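Local coordinates for protein leucine aminopeptidase 2 (Saccharomyces cerevisiae, PDB 2XQ0) that cleaves di- and tripeptides from the amino end as a zinc-dependent M1-family aminopeptidase and, in vitro, hydrolyses epoxides such as leukotriene A4 weakly, at residues R293-V298 with S554-V559; L397-T402 with E452-K457. One frame throughout, in Å; residues are numbered along the deposited sequence.

Interaction 1 (R293-V298 with S554-V559)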
# COMPACT_ATOMS: atom_id res chain seq x y z
N ARG A 293 -17.28 2.91 11.34
CA ARG A 293 -16.96 3.39 9.99
C ARG A 293 -15.93 4.51 9.93
O ARG A 293 -15.96 5.33 9.02
CB ARG A 293 -18.23 3.79 9.23
CG ARG A 293 -19.14 2.62 8.97
CD ARG A 293 -20.52 3.04 8.54
NE ARG A 293 -21.35 1.88 8.26
CZ ARG A 293 -22.67 1.93 8.11
NH1 ARG A 293 -23.31 3.09 8.23
NH2 ARG A 293 -23.35 0.83 7.85
N SER A 294 -14.99 4.52 10.88
CA SER A 294 -13.96 5.56 10.97
C SER A 294 -12.82 5.44 9.96
O SER A 294 -12.26 6.46 9.56
CB SER A 294 -13.35 5.57 12.37
OG SER A 294 -14.34 5.61 13.37
N ASN A 295 -12.48 4.22 9.57
CA ASN A 295 -11.24 3.96 8.84
C ASN A 295 -11.37 3.71 7.35
O ASN A 295 -10.45 3.16 6.73
CB ASN A 295 -10.52 2.76 9.45
CG ASN A 295 -10.09 3.01 10.86
OD1 ASN A 295 -9.93 4.16 11.27
ND2 ASN A 295 -9.89 1.93 11.62
N ILE A 296 -12.48 4.09 6.75
CA ILE A 296 -12.75 3.63 5.39
C ILE A 296 -11.98 4.35 4.27
O ILE A 296 -12.01 3.92 3.11
CB ILE A 296 -14.25 3.58 5.10
CG1 ILE A 296 -14.92 4.88 5.55
CG2 ILE A 296 -14.89 2.39 5.81
CD1 ILE A 296 -16.42 4.82 5.48
N ASP A 297 -11.25 5.41 4.60
CA ASP A 297 -10.53 6.15 3.59
C ASP A 297 -9.47 5.24 2.95
O ASP A 297 -9.10 5.41 1.79
CB ASP A 297 -9.93 7.41 4.20
CG ASP A 297 -10.93 8.16 5.06
OD1 ASP A 297 -12.15 7.87 4.95
OD2 ASP A 297 -10.51 9.04 5.85
N VAL A 298 -9.00 4.25 3.70
CA VAL A 298 -8.10 3.27 3.12
C VAL A 298 -8.77 2.64 1.91
O VAL A 298 -8.09 2.17 0.98
CB VAL A 298 -7.70 2.16 4.11
CG1 VAL A 298 -6.85 1.09 3.40
CG2 VAL A 298 -6.95 2.75 5.31
N SER A 554 -12.12 2.54 22.87
CA SER A 554 -12.23 2.56 21.41
C SER A 554 -11.95 1.21 20.76
O SER A 554 -11.01 0.51 21.14
CB SER A 554 -11.26 3.59 20.82
OG SER A 554 -11.28 3.57 19.40
N GLN A 555 -12.77 0.84 19.77
CA GLN A 555 -12.52 -0.36 18.99
C GLN A 555 -11.76 -0.05 17.69
O GLN A 555 -11.68 -0.90 16.80
CB GLN A 555 -13.84 -1.06 18.65
CG GLN A 555 -14.81 -1.14 19.80
CD GLN A 555 -15.84 -2.21 19.58
OE1 GLN A 555 -17.04 -1.96 19.71
NE2 GLN A 555 -15.39 -3.41 19.24
N ASN A 556 -11.23 1.16 17.59
CA ASN A 556 -10.43 1.58 16.44
C ASN A 556 -8.96 1.31 16.69
O ASN A 556 -8.36 1.93 17.55
CB ASN A 556 -10.66 3.07 16.15
CG ASN A 556 -9.99 3.53 14.84
OD1 ASN A 556 -8.88 3.12 14.51
ND2 ASN A 556 -10.67 4.40 14.11
N ALA A 557 -8.39 0.38 15.94
CA ALA A 557 -7.00 -0.02 16.13
C ALA A 557 -6.03 1.14 16.02
O ALA A 557 -4.93 1.11 16.58
CB ALA A 557 -6.62 -1.12 15.14
N GLU A 558 -6.42 2.16 15.26
CA GLU A 558 -5.57 3.34 15.08
C GLU A 558 -5.48 4.15 16.36
O GLU A 558 -4.41 4.65 16.71
CB GLU A 558 -6.13 4.25 13.98
CG GLU A 558 -6.03 3.68 12.58
CD GLU A 558 -4.71 4.00 11.94
OE1 GLU A 558 -3.88 4.67 12.59
OE2 GLU A 558 -4.50 3.59 10.78
N VAL A 559 -6.62 4.33 17.03
CA VAL A 559 -6.66 5.07 18.28
C VAL A 559 -6.09 4.21 19.41
O VAL A 559 -5.33 4.69 20.25
CB VAL A 559 -8.09 5.46 18.67
CG1 VAL A 559 -8.09 6.00 20.10
CG2 VAL A 559 -8.67 6.49 17.68

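Interaction 2 (L397-T402 with E452-K457)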
# COMPACT_ATOMS: atom_id res chain seq x y z
N LEU A 397 1.44 17.45 -7.02
CA LEU A 397 0.16 17.54 -7.74
C LEU A 397 -0.78 18.62 -7.18
O LEU A 397 -1.51 19.29 -7.92
CB LEU A 397 -0.55 16.19 -7.75
CG LEU A 397 0.24 15.12 -8.50
CD1 LEU A 397 -0.38 13.75 -8.31
CD2 LEU A 397 0.33 15.48 -9.97
N PHE A 398 -0.78 18.76 -5.86
CA PHE A 398 -1.55 19.79 -5.19
C PHE A 398 -1.04 21.20 -5.58
O PHE A 398 -1.82 22.15 -5.74
CB PHE A 398 -1.51 19.59 -3.67
CG PHE A 398 -2.39 20.55 -2.91
CD1 PHE A 398 -3.77 20.43 -2.97
CD2 PHE A 398 -1.85 21.58 -2.16
CE1 PHE A 398 -4.60 21.33 -2.29
CE2 PHE A 398 -2.67 22.48 -1.47
CZ PHE A 398 -4.05 22.35 -1.54
N HIS A 399 0.28 21.33 -5.73
CA HIS A 399 0.90 22.57 -6.18
C HIS A 399 0.45 22.92 -7.60
O HIS A 399 0.07 24.05 -7.88
CB HIS A 399 2.42 22.44 -6.13
CG HIS A 399 3.16 23.67 -6.57
ND1 HIS A 399 3.02 24.88 -5.93
CD2 HIS A 399 4.03 23.87 -7.57
CE1 HIS A 399 3.78 25.78 -6.53
NE2 HIS A 399 4.40 25.20 -7.53
N LEU A 400 0.48 21.92 -8.47
CA LEU A 400 0.06 22.07 -9.85
C LEU A 400 -1.42 22.44 -9.95
O LEU A 400 -1.79 23.34 -10.71
CB LEU A 400 0.32 20.77 -10.62
CG LEU A 400 1.81 20.49 -10.89
CD1 LEU A 400 2.01 19.17 -11.65
CD2 LEU A 400 2.47 21.65 -11.63
N GLU A 401 -2.26 21.74 -9.19
CA GLU A 401 -3.67 22.09 -9.08
C GLU A 401 -3.82 23.59 -8.78
O GLU A 401 -4.59 24.29 -9.42
CB GLU A 401 -4.33 21.29 -7.94
CG GLU A 401 -5.79 21.61 -7.71
CD GLU A 401 -6.34 21.01 -6.42
OE1 GLU A 401 -6.28 19.76 -6.24
OE2 GLU A 401 -6.87 21.79 -5.58
N THR A 402 -3.08 24.05 -7.78
CA THR A 402 -3.16 25.44 -7.32
C THR A 402 -2.73 26.45 -8.38
O THR A 402 -3.50 27.35 -8.75
CB THR A 402 -2.28 25.65 -6.08
OG1 THR A 402 -2.72 24.79 -5.03
CG2 THR A 402 -2.37 27.10 -5.62
N GLU A 452 13.31 20.92 -11.04
CA GLU A 452 14.55 20.32 -10.54
C GLU A 452 14.46 20.01 -9.06
O GLU A 452 14.92 18.96 -8.61
CB GLU A 452 15.73 21.26 -10.80
CG GLU A 452 16.58 20.87 -12.00
CD GLU A 452 17.44 19.67 -11.71
OE1 GLU A 452 17.60 19.32 -10.53
OE2 GLU A 452 17.97 19.07 -12.67
N THR A 453 13.88 20.92 -8.30
CA THR A 453 13.76 20.73 -6.86
C THR A 453 12.71 19.67 -6.57
O THR A 453 12.95 18.75 -5.78
CB THR A 453 13.42 22.05 -6.15
OG1 THR A 453 14.54 22.93 -6.25
CG2 THR A 453 13.13 21.81 -4.68
N TRP A 454 11.55 19.79 -7.21
CA TRP A 454 10.46 18.85 -6.98
C TRP A 454 10.84 17.42 -7.35
O TRP A 454 10.64 16.50 -6.57
CB TRP A 454 9.21 19.27 -7.75
CG TRP A 454 8.43 20.36 -7.08
CD1 TRP A 454 8.39 21.68 -7.44
CD2 TRP A 454 7.57 20.23 -5.94
NE1 TRP A 454 7.56 22.37 -6.59
CE2 TRP A 454 7.04 21.51 -5.67
CE3 TRP A 454 7.19 19.15 -5.13
CZ2 TRP A 454 6.15 21.74 -4.62
CZ3 TRP A 454 6.31 19.38 -4.09
CH2 TRP A 454 5.81 20.67 -3.84
N LEU A 455 11.39 17.23 -8.55
CA LEU A 455 11.65 15.88 -9.03
C LEU A 455 12.95 15.23 -8.53
O LEU A 455 12.98 14.02 -8.26
CB LEU A 455 11.56 15.83 -10.55
CG LEU A 455 10.20 16.20 -11.16
CD1 LEU A 455 10.25 16.04 -12.66
CD2 LEU A 455 9.08 15.36 -10.58
N TYR A 456 14.02 16.00 -8.41
CA TYR A 456 15.34 15.40 -8.17
C TYR A 456 16.07 15.85 -6.91
O TYR A 456 17.16 15.38 -6.63
CB TYR A 456 16.24 15.57 -9.40
CG TYR A 456 15.74 14.81 -10.60
CD1 TYR A 456 16.01 13.46 -10.73
CD2 TYR A 456 14.97 15.43 -11.57
CE1 TYR A 456 15.52 12.74 -11.81
CE2 TYR A 456 14.48 14.72 -12.66
CZ TYR A 456 14.77 13.38 -12.77
OH TYR A 456 14.29 12.66 -13.84
N LYS A 457 15.49 16.75 -6.13
CA LYS A 457 16.19 17.25 -4.96
C LYS A 457 15.66 16.54 -3.73
O LYS A 457 14.46 16.24 -3.66
CB LYS A 457 16.01 18.77 -4.84
CG LYS A 457 17.07 19.50 -4.03
CD LYS A 457 17.62 20.69 -4.82
CE LYS A 457 17.42 22.01 -4.08
NZ LYS A 457 18.31 22.16 -2.89

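Interaction 1 (R293-V298 with S554-V559)
N295 and N556 reach for each other from opposite directions and pair their side-chain amides across the 293-298 and 554-559 segments. The firmer of the two bonds runs from N556 ND2 to N295 OD1 at 2.9 Å; its donor is tilted 31° from the carbonyl plane of N295, and the bond itself is bent. In the return direction N295 ND2 meets N556 OD1 at 3.3 Å, a weak hydrogen bond. Because the two amide planes stand 76° apart, the pair is a twisted version of the flat two-bond amide dimer. N295 ND2 also has a weak bond to the backbone oxygen of T287.

N556 does double duty. With CG anti to its backbone N (chi1 -173°), its OD1 turns back to accept from E558 N at 2.7 Å, in the carbonyl plane, and caps the start of helix 557-569. This second bond fixes the rotation of the amide, so that ND2 is presented to N295. Just upstream, S554 OG accepts from N556 N at 3.0 Å, an ST turn that leads into the N-cap.

Both asparagines are buried, and this is the close-packed part of the contact, with S294 CB also packed 3.4 Å from N556 ND2. The fit is looser toward E558, whose CG approaches N295 OD1 only to 4.1 Å. S294 and E558 form the partly exposed outer side, their polar ends turned away to a hydrogen bond with D292 and a salt bridge with K590.

The arrangement is a helix N-cap whose side chain also bridges domains, tying the loop before the zinc-binding HExxH helix of the M1 peptidase domain to the helical C-terminal domain of an LTA4 hydrolase-type enzyme.

Interaction 2 (L397-T402 with E452-K457)
H399 and W454 mark the nearest approach of two helical segments, their CA atoms 10.3 Å apart, a spacing bridged by large side chains. All of 397-402 lies within helix 388-403; residues 452-456 belong to the short helix 451-456, and K457 is the first residue to leave helical geometry.

Across this gap the side chains of H399 and W454 meet at a slant, though the planes of the imidazole and the five-membered indole ring are only 24° apart. The centroids of these rings are 5.4 Å from each other, displaced so far that little of either ring lies over the other. Contact is therefore made by a few atoms: H399 CD2 sits 4.0 Å from W454 NE1, and H399 CB and CG both lie 4.1 Å from W454 CZ2. It is van der Waals packing, light in extent, with no polar bond between the segments. The extended chi1 of H399 (-180°) carries the imidazole out from helix 388-403 to the indole.

W454 is buried: it also packs on N395 and L396 of the same facing helix and on P461. Next to it L455 fits against L396 and against T428 and L432 of helix 428-438, which L400 also meets through L435. On the more exposed flank of helix 388-403, T402 OG1 donates to F398 O at 2.9 Å. T402 N reaches the same oxygen from the opposite face of its plane, so two bonds grip it within one helical turn.

The contact is helix-to-helix packing in the mainly helical catalytic domain of an M1 peptidase, joining helix 388-403 to the short helix 451-456 through a slight van der Waals contact of H399 and W454, away from the zinc and inhibitor sites.

Interactions 1 and 2 do not touch: their centres are about 31 Å apart and their nearest atoms about 16 Å. Both segments of interaction 2 fall in the chain between the two segments of interaction 1. Interaction 1 is the one near the active site, with the E558 side chain about 8 Å from bound bestatin and about 14 Å from the zinc ion; segment 293-298 runs into the helix carrying the zinc ligands H301 and H305. Interaction 2 has only an indirect relation to that site: L397 and E401 pack on helix 321-339, which supplies the third protein ligand, E324. One contact thus joins domains, whereas the other lies within the M1 peptidase domain.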